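Side-chain contacts in endolysin B (Mycobacterium phage D29, PDB 3HC7), which is an esterase that cleaves the junction between mycolic acid and the peptidoglycan-bound arabinogalactan of the mycobacterial cell wall, helping to lyse the host and release phage particles: residues 62-67 against 76-81; 90-95 against 149-154. All coordinates share one frame; numbering follows the deposited sequence.

Overall arrangement
From the N terminus the chain lays down strands 5-9 and 35-38 of the parallel sheet before entering helix 50-70. Interaction 1 closes the short connection from this helix to strand 76-81, which takes its place in the sheet between strands 5-9 and 110-116. Ser-82, the active-site serine, comes next and leads into helix 83-96. From there interaction 2 closes a much longer excursion, through strands 110-116 and 140-141, to the loop preceding strand 157-161 at the sheet edge. The two loops follow in series and do not cross, yet the contacts meet in space: Ile-64 CD1 packs against Val-91 CG1, so helices 50-70 and 83-96 are neighbours.

Interaction 1 (62-67 against 76-81); sequences LQIELK and FAMAGY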
ATOM      1  N   LEU A  62      -8.668   4.109 -13.445  1.00 41.82           N
ATOM      2  CA  LEU A  62      -9.912   4.067 -14.205  1.00 48.25           C
ATOM      3  C   LEU A  62     -11.067   4.694 -13.422  1.00 53.98           C
ATOM      4  O   LEU A  62     -11.752   5.585 -13.919  1.00 58.20           O
ATOM      5  CB  LEU A  62     -10.243   2.614 -14.575  1.00 53.06           C
ATOM      6  CG  LEU A  62     -11.307   2.311 -15.639  1.00 65.41           C
ATOM      7  CD1 LEU A  62     -11.520   0.814 -15.794  1.00 64.24           C
ATOM      8  CD2 LEU A  62     -12.622   2.980 -15.315  1.00 78.13           C
ATOM      9  N   GLN A  63     -11.272   4.220 -12.199  1.00 49.57           N
ATOM     10  CA  GLN A  63     -12.382   4.663 -11.370  1.00 53.52           C
ATOM     11  C   GLN A  63     -12.294   6.143 -11.021  1.00 53.76           C
ATOM     12  O   GLN A  63     -13.300   6.847 -11.030  1.00 58.24           O
ATOM     13  CB  GLN A  63     -12.455   3.826 -10.091  1.00 52.88           C
ATOM     14  CG  GLN A  63     -12.951   2.409 -10.313  1.00 56.17           C
ATOM     15  CD  GLN A  63     -14.412   2.379 -10.734  1.00 64.18           C
ATOM     16  OE1 GLN A  63     -14.883   1.411 -11.335  1.00 60.07           O
ATOM     17  NE2 GLN A  63     -15.136   3.448 -10.419  1.00 56.14           N
ATOM     18  N   ILE A  64     -11.091   6.610 -10.706  1.00 47.80           N
ATOM     19  CA  ILE A  64     -10.887   8.013 -10.372  1.00 54.74           C
ATOM     20  C   ILE A  64     -11.331   8.917 -11.520  1.00 53.00           C
ATOM     21  O   ILE A  64     -12.051   9.893 -11.312  1.00 55.25           O
ATOM     22  CB  ILE A  64      -9.418   8.309 -10.026  1.00 47.99           C
ATOM     23  CG1 ILE A  64      -9.102   7.796  -8.618  1.00 46.11           C
ATOM     24  CG2 ILE A  64      -9.152   9.803 -10.119  1.00 45.53           C
ATOM     25  CD1 ILE A  64      -7.619   7.854  -8.246  1.00 47.11           C
ATOM     26  N   GLU A  65     -10.896   8.578 -12.729  1.00 53.42           N
ATOM     27  CA  GLU A  65     -11.293   9.306 -13.924  1.00 57.45           C
ATOM     28  C   GLU A  65     -12.803   9.318 -14.076  1.00 64.91           C
ATOM     29  O   GLU A  65     -13.399  10.358 -14.368  1.00 64.57           O
ATOM     30  CB  GLU A  65     -10.684   8.663 -15.165  1.00 60.23           C
ATOM     31  CG  GLU A  65      -9.219   8.933 -15.346  1.00 67.96           C
ATOM     32  CD  GLU A  65      -8.650   8.186 -16.528  1.00 70.46           C
ATOM     33  OE1 GLU A  65      -9.340   7.285 -17.052  1.00 66.03           O
ATOM     34  OE2 GLU A  65      -7.512   8.500 -16.928  1.00 71.71           O
ATOM     35  N   LEU A  66     -13.423   8.157 -13.888  1.00 59.00           N
ATOM     36  CA  LEU A  66     -14.868   8.056 -14.056  1.00 65.59           C
ATOM     37  C   LEU A  66     -15.604   8.998 -13.112  1.00 69.65           C
ATOM     38  O   LEU A  66     -16.235   9.963 -13.544  1.00 76.44           O
ATOM     39  CB  LEU A  66     -15.342   6.621 -13.836  1.00 69.46           C
ATOM     40  CG  LEU A  66     -14.894   5.608 -14.886  1.00 67.96           C
ATOM     41  CD1 LEU A  66     -15.528   4.256 -14.616  1.00 66.18           C
ATOM     42  CD2 LEU A  66     -15.255   6.101 -16.273  1.00 72.93           C
ATOM     43  N   LYS A  67     -15.522   8.707 -11.822  1.00 67.95           N
ATOM     44  CA  LYS A  67     -16.254   9.472 -10.823  1.00 66.37           C
ATOM     45  C   LYS A  67     -15.967  10.966 -10.923  1.00 63.52           C
ATOM     46  O   LYS A  67     -16.880  11.787 -10.874  1.00 59.81           O
ATOM     47  CB  LYS A  67     -15.919   8.960  -9.424  1.00 64.57           C
ATOM     48  CG  LYS A  67     -16.732   7.750  -8.994  1.00 69.62           C
ATOM     49  CD  LYS A  67     -16.785   6.671 -10.064  1.00 73.75           C
ATOM     50  CE  LYS A  67     -17.735   5.549  -9.658  1.00 75.44           C
ATOM     51  NZ  LYS A  67     -17.859   4.505 -10.710  1.00 73.45           N
ATOM     52  N   PHE A  76     -11.808  14.461  -3.777  1.00 49.93           N
ATOM     53  CA  PHE A  76     -11.690  13.035  -3.447  1.00 51.32           C
ATOM     54  C   PHE A  76     -10.615  12.722  -2.424  1.00 51.82           C
ATOM     55  O   PHE A  76      -9.789  13.574  -2.081  1.00 51.53           O
ATOM     56  CB  PHE A  76     -11.511  12.174  -4.708  1.00 41.11           C
ATOM     57  CG  PHE A  76     -10.141  12.268  -5.334  1.00 47.64           C
ATOM     58  CD1 PHE A  76      -9.705  13.453  -5.914  1.00 48.03           C
ATOM     59  CD2 PHE A  76      -9.299  11.162  -5.367  1.00 47.51           C
ATOM     60  CE1 PHE A  76      -8.450  13.549  -6.499  1.00 40.13           C
ATOM     61  CE2 PHE A  76      -8.040  11.237  -5.959  1.00 43.54           C
ATOM     62  CZ  PHE A  76      -7.613  12.436  -6.522  1.00 43.31           C
ATOM     63  N   ALA A  77     -10.648  11.481  -1.947  1.00 55.74           N
ATOM     64  CA  ALA A  77      -9.683  10.968  -0.993  1.00 46.02           C
ATOM     65  C   ALA A  77      -9.383   9.518  -1.359  1.00 48.03           C
ATOM     66  O   ALA A  77     -10.165   8.871  -2.058  1.00 52.52           O
ATOM     67  CB  ALA A  77     -10.244  11.061   0.426  1.00 54.54           C
ATOM     68  N   MET A  78      -8.250   9.008  -0.899  1.00 48.61           N
ATOM     69  CA  MET A  78      -7.890   7.622  -1.165  1.00 48.34           C
ATOM     70  C   MET A  78      -7.414   6.940   0.109  1.00 49.31           C
ATOM     71  O   MET A  78      -6.838   7.580   0.991  1.00 49.58           O
ATOM     72  CB  MET A  78      -6.796   7.539  -2.235  1.00 39.42           C
ATOM     73  CG  MET A  78      -7.198   8.059  -3.613  1.00 41.66           C
ATOM     74  SD  MET A  78      -5.876   7.855  -4.828  1.00 46.13           S
ATOM     75  CE  MET A  78      -4.591   8.856  -4.086  1.00 33.71           C
ATOM     76  N   ALA A  79      -7.658   5.638   0.198  1.00 44.20           N
ATOM     77  CA  ALA A  79      -7.267   4.866   1.368  1.00 42.10           C
ATOM     78  C   ALA A  79      -6.877   3.455   0.964  1.00 43.14           C
ATOM     79  O   ALA A  79      -7.658   2.734   0.343  1.00 48.35           O
ATOM     80  CB  ALA A  79      -8.401   4.827   2.388  1.00 44.34           C
ATOM     81  N   GLY A  80      -5.665   3.065   1.332  1.00 43.03           N
ATOM     82  CA  GLY A  80      -5.168   1.742   1.009  1.00 46.20           C
ATOM     83  C   GLY A  80      -4.378   1.138   2.149  1.00 44.65           C
ATOM     84  O   GLY A  80      -3.679   1.840   2.880  1.00 42.65           O
ATOM     85  N   TYR A  81      -4.482  -0.179   2.278  1.00 46.69           N
ATOM     86  CA  TYR A  81      -3.823  -0.932   3.339  1.00 40.80           C
ATOM     87  C   TYR A  81      -2.901  -1.983   2.733  1.00 36.47           C
ATOM     88  O   TYR A  81      -3.306  -2.723   1.835  1.00 40.46           O
ATOM     89  CB  TYR A  81      -4.892  -1.582   4.222  1.00 46.93           C
ATOM     90  CG  TYR A  81      -4.408  -2.631   5.201  1.00 44.53           C
ATOM     91  CD1 TYR A  81      -3.279  -2.421   5.986  1.00 42.22           C
ATOM     92  CD2 TYR A  81      -5.114  -3.814   5.369  1.00 48.15           C
ATOM     93  CE1 TYR A  81      -2.850  -3.377   6.889  1.00 43.59           C
ATOM     94  CE2 TYR A  81      -4.695  -4.777   6.270  1.00 52.91           C
ATOM     95  CZ  TYR A  81      -3.566  -4.555   7.024  1.00 49.65           C
ATOM     96  OH  TYR A  81      -3.157  -5.516   7.917  1.00 54.85           O
TER
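Ile-64 of helix 50-70 reaches down to Phe-76 and Met-78 on strand 76-81, a central strand of the parallel sheet in this alpha/beta-hydrolase-type fold. The helix is the covering element of a beta-alpha-beta crossover from strand 35-38 to strand 76-81, passing over strand 5-9.

The contact itself is entirely apolar and buried. On the helix side the closest approaches are made by one methyl group, CD1: with CG1 anti to the carbonyl carbon (chi1 -76°), Ile-64 drives its longer branch at the sheet. CD1 comes within 4.1 Å of CE2 of Phe-76, approaching that ring obliquely, and the two side chains cross at about a right angle. Phe-76 and Met-78, two residues apart, lie on the same side of the strand, and their side chains also touch, Phe-76 CE2 standing 4.2 Å from Met-78 SD. Phe-7 of strand 5-9 and Leu-103 extend the apolar surroundings of Ile-64.

Polar links surround this apolar cluster. Backbone hydrogen bonds join the strand to strands 5-9 and 110-116, while Glu-65 on the helix forms a salt bridge with Arg-102. Beyond Tyr-81 the strand delivers Ser-82, the active-site serine, in a Gly-80 to Gly-84 sequence that fits a nucleophile elbow. Met-78 CG lies anti to the carbonyl carbon (chi1 -64°), and the chain runs straight on to SD, 3.8 Å from Ile-64 CD1.

Interaction 2 (90-95 against 149-154); sequences QVLKHH and ENLEQY
Lys-93 and Glu-149 bring opposite charges together where helix 83-96, the helix that follows the active-site serine in this alpha/beta-hydrolase-type fold, faces the loop leading to edge strand 157-161. From CB the lysine runs fully extended, with CG anti to the backbone N (chi1 -175°). CG sits 3.8 Å above the plane of the His-94 ring, over its centre. CD moves out past the rim on the NE2 side, and CE lies 3.5 Å from His-94 NE2. NZ then leaves the helix and is gripped by the loop, in a salt bridge to Asp-146 OD1 and a hydrogen bond to Arg-147 O. Glu-149 adds a further negative charge nearby: OE1 lies 4.2 Å from Lys-93 NZ, too far for direct pairing, and may help stabilise the ammonium group electrostatically.

Asp-146 also accepts from Gln-90 NE2, so two side chains one helical turn apart converge on one carboxylate. Below this polar layer Leu-92 turns toward the 3-10 turn at 151-153, whose first backbone N-H is taken by Gln-122 OE1. There the two buried leucines meet through single methyls, Leu-92 CD2 being 4.2 Å from Leu-151 CD2.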
ATOM      1  N   GLN A  90       1.357   4.121  -5.702  1.00 24.21           N
ATOM      2  CA  GLN A  90       1.797   4.160  -7.089  1.00 29.19           C
ATOM      3  C   GLN A  90       0.991   5.162  -7.881  1.00 30.85           C
ATOM      4  O   GLN A  90       1.542   5.918  -8.684  1.00 30.44           O
ATOM      5  CB  GLN A  90       1.686   2.785  -7.732  1.00 32.01           C
ATOM      6  CG  GLN A  90       2.785   1.846  -7.303  1.00 29.28           C
ATOM      7  CD  GLN A  90       4.112   2.194  -7.931  1.00 28.83           C
ATOM      8  OE1 GLN A  90       4.211   2.334  -9.146  1.00 26.26           O
ATOM      9  NE2 GLN A  90       5.147   2.318  -7.107  1.00 25.96           N
ATOM     10  N   VAL A  91      -0.322   5.161  -7.654  1.00 28.31           N
ATOM     11  CA  VAL A  91      -1.211   6.070  -8.354  1.00 36.80           C
ATOM     12  C   VAL A  91      -0.854   7.505  -8.002  1.00 30.78           C
ATOM     13  O   VAL A  91      -0.723   8.340  -8.882  1.00 30.53           O
ATOM     14  CB  VAL A  91      -2.702   5.768  -8.063  1.00 33.76           C
ATOM     15  CG1 VAL A  91      -3.580   6.930  -8.485  1.00 29.92           C
ATOM     16  CG2 VAL A  91      -3.125   4.508  -8.787  1.00 27.38           C
ATOM     17  N   LEU A  92      -0.666   7.778  -6.713  1.00 28.86           N
ATOM     18  CA  LEU A  92      -0.296   9.112  -6.261  1.00 27.74           C
ATOM     19  C   LEU A  92       1.030   9.555  -6.864  1.00 32.48           C
ATOM     20  O   LEU A  92       1.099  10.569  -7.558  1.00 35.01           O
ATOM     21  CB  LEU A  92      -0.205   9.157  -4.734  1.00 34.62           C
ATOM     22  CG  LEU A  92       0.201  10.474  -4.056  1.00 36.52           C
ATOM     23  CD1 LEU A  92      -0.616  11.669  -4.550  1.00 33.67           C
ATOM     24  CD2 LEU A  92       0.054  10.346  -2.553  1.00 34.70           C
ATOM     25  N   LYS A  93       2.090   8.802  -6.583  1.00 29.58           N
ATOM     26  CA  LYS A  93       3.435   9.204  -6.993  1.00 29.57           C
ATOM     27  C   LYS A  93       3.610   9.331  -8.504  1.00 29.68           C
ATOM     28  O   LYS A  93       4.225  10.283  -8.990  1.00 29.14           O
ATOM     29  CB  LYS A  93       4.489   8.240  -6.448  1.00 26.73           C
ATOM     30  CG  LYS A  93       5.916   8.687  -6.744  1.00 31.62           C
ATOM     31  CD  LYS A  93       6.960   7.754  -6.143  1.00 33.94           C
ATOM     32  CE  LYS A  93       8.359   8.116  -6.635  1.00 35.85           C
ATOM     33  NZ  LYS A  93       9.422   7.362  -5.914  1.00 34.75           N
ATOM     34  N   HIS A  94       3.068   8.377  -9.252  1.00 27.28           N
ATOM     35  CA  HIS A  94       3.384   8.300 -10.670  1.00 30.07           C
ATOM     36  C   HIS A  94       2.249   8.641 -11.610  1.00 34.56           C
ATOM     37  O   HIS A  94       2.452   8.625 -12.818  1.00 30.33           O
ATOM     38  CB  HIS A  94       3.928   6.914 -11.031  1.00 27.24           C
ATOM     39  CG  HIS A  94       5.228   6.593 -10.373  1.00 26.16           C
ATOM     40  ND1 HIS A  94       5.401   5.487  -9.566  1.00 32.23           N
ATOM     41  CD2 HIS A  94       6.419   7.241 -10.388  1.00 18.66           C
ATOM     42  CE1 HIS A  94       6.644   5.466  -9.117  1.00 26.35           C
ATOM     43  NE2 HIS A  94       7.282   6.519  -9.601  1.00 33.99           N
ATOM     44  N   HIS A  95       1.060   8.933 -11.077  1.00 31.87           N
ATOM     45  CA  HIS A  95      -0.073   9.250 -11.945  1.00 30.95           C
ATOM     46  C   HIS A  95      -0.794  10.544 -11.578  1.00 33.24           C
ATOM     47  O   HIS A  95      -1.355  11.207 -12.447  1.00 33.69           O
ATOM     48  CB  HIS A  95      -1.037   8.063 -12.059  1.00 29.49           C
ATOM     49  CG  HIS A  95      -0.411   6.853 -12.683  1.00 31.66           C
ATOM     50  ND1 HIS A  95       0.141   5.834 -11.938  1.00 31.17           N
ATOM     51  CD2 HIS A  95      -0.224   6.510 -13.980  1.00 25.44           C
ATOM     52  CE1 HIS A  95       0.631   4.909 -12.745  1.00 28.73           C
ATOM     53  NE2 HIS A  95       0.422   5.293 -13.990  1.00 31.03           N
ATOM     54  N   GLU A 149       7.882  10.521  -1.555  1.00 50.23           N
ATOM     55  CA  GLU A 149       8.815  11.550  -1.116  1.00 52.54           C
ATOM     56  C   GLU A 149       8.158  12.933  -1.095  1.00 51.59           C
ATOM     57  O   GLU A 149       7.219  13.190  -1.844  1.00 50.04           O
ATOM     58  CB  GLU A 149      10.068  11.552  -1.995  1.00 53.83           C
ATOM     59  CG  GLU A 149       9.799  11.347  -3.475  1.00 68.22           C
ATOM     60  CD  GLU A 149      11.064  11.418  -4.318  1.00 81.93           C
ATOM     61  OE1 GLU A 149      10.974  11.225  -5.554  1.00 83.78           O
ATOM     62  OE2 GLU A 149      12.146  11.663  -3.745  1.00 84.46           O
ATOM     63  N   ASN A 150       8.646  13.801  -0.215  1.00 58.02           N
ATOM     64  CA  ASN A 150       8.235  15.205  -0.199  1.00 59.25           C
ATOM     65  C   ASN A 150       6.732  15.401  -0.105  1.00 54.44           C
ATOM     66  O   ASN A 150       6.194  16.339  -0.680  1.00 62.08           O
ATOM     67  CB  ASN A 150       8.746  15.907  -1.453  1.00 55.66           C
ATOM     68  CG  ASN A 150      10.232  15.737  -1.642  1.00 60.67           C
ATOM     69  OD1 ASN A 150      10.727  15.666  -2.772  1.00 67.69           O
ATOM     70  ND2 ASN A 150      10.959  15.666  -0.534  1.00 57.89           N
ATOM     71  N   LEU A 151       6.056  14.515   0.617  1.00 48.78           N
ATOM     72  CA  LEU A 151       4.607  14.575   0.705  1.00 52.70           C
ATOM     73  C   LEU A 151       4.178  15.888   1.341  1.00 56.35           C
ATOM     74  O   LEU A 151       3.197  16.496   0.927  1.00 55.88           O
ATOM     75  CB  LEU A 151       4.056  13.389   1.502  1.00 47.11           C
ATOM     76  CG  LEU A 151       4.128  12.018   0.816  1.00 44.19           C
ATOM     77  CD1 LEU A 151       3.630  10.918   1.742  1.00 45.64           C
ATOM     78  CD2 LEU A 151       3.339  12.023  -0.486  1.00 45.07           C
ATOM     79  N   GLU A 152       4.939  16.326   2.336  1.00 67.30           N
ATOM     80  CA  GLU A 152       4.616  17.535   3.085  1.00 77.70           C
ATOM     81  C   GLU A 152       4.632  18.782   2.204  1.00 72.63           C
ATOM     82  O   GLU A 152       4.243  19.863   2.645  1.00 74.25           O
ATOM     83  CB  GLU A 152       5.583  17.711   4.264  1.00 87.85           C
ATOM     84  CG  GLU A 152       7.026  18.028   3.862  1.00 94.55           C
ATOM     85  CD  GLU A 152       7.797  16.810   3.368  1.00 93.59           C
ATOM     86  OE1 GLU A 152       7.411  15.674   3.715  1.00 86.39           O
ATOM     87  OE2 GLU A 152       8.796  16.995   2.639  1.00 93.90           O
ATOM     88  N   GLN A 153       5.072  18.629   0.961  1.00 66.19           N
ATOM     89  CA  GLN A 153       5.202  19.767   0.059  1.00 67.30           C
ATOM     90  C   GLN A 153       3.940  20.052  -0.754  1.00 67.59           C
ATOM     91  O   GLN A 153       3.875  21.045  -1.477  1.00 65.00           O
ATOM     92  CB  GLN A 153       6.422  19.594  -0.853  1.00 69.84           C
ATOM     93  CG  GLN A 153       7.657  20.412  -0.446  1.00 84.32           C
ATOM     94  CD  GLN A 153       7.982  20.363   1.049  1.00100.04           C
ATOM     95  OE1 GLN A 153       7.092  20.380   1.899  1.00106.94           O
ATOM     96  NE2 GLN A 153       9.271  20.324   1.368  1.00103.91           N
ATOM     97  N   TYR A 154       2.931  19.199  -0.612  1.00 65.07           N
ATOM     98  CA  TYR A 154       1.693  19.349  -1.376  1.00 58.87           C
ATOM     99  C   TYR A 154       0.494  19.818  -0.548  1.00 60.13           C
ATOM    100  O   TYR A 154       0.530  19.815   0.685  1.00 63.39           O
ATOM    101  CB  TYR A 154       1.362  18.049  -2.099  1.00 50.37           C
ATOM    102  CG  TYR A 154       2.470  17.587  -3.014  1.00 54.02           C
ATOM    103  CD1 TYR A 154       2.482  17.954  -4.348  1.00 55.18           C
ATOM    104  CD2 TYR A 154       3.505  16.787  -2.544  1.00 57.06           C
ATOM    105  CE1 TYR A 154       3.488  17.536  -5.192  1.00 58.38           C
ATOM    106  CE2 TYR A 154       4.523  16.363  -3.386  1.00 54.70           C
ATOM    107  CZ  TYR A 154       4.504  16.742  -4.711  1.00 56.38           C
ATOM    108  OH  TYR A 154       5.499  16.340  -5.571  1.00 56.59           O
TER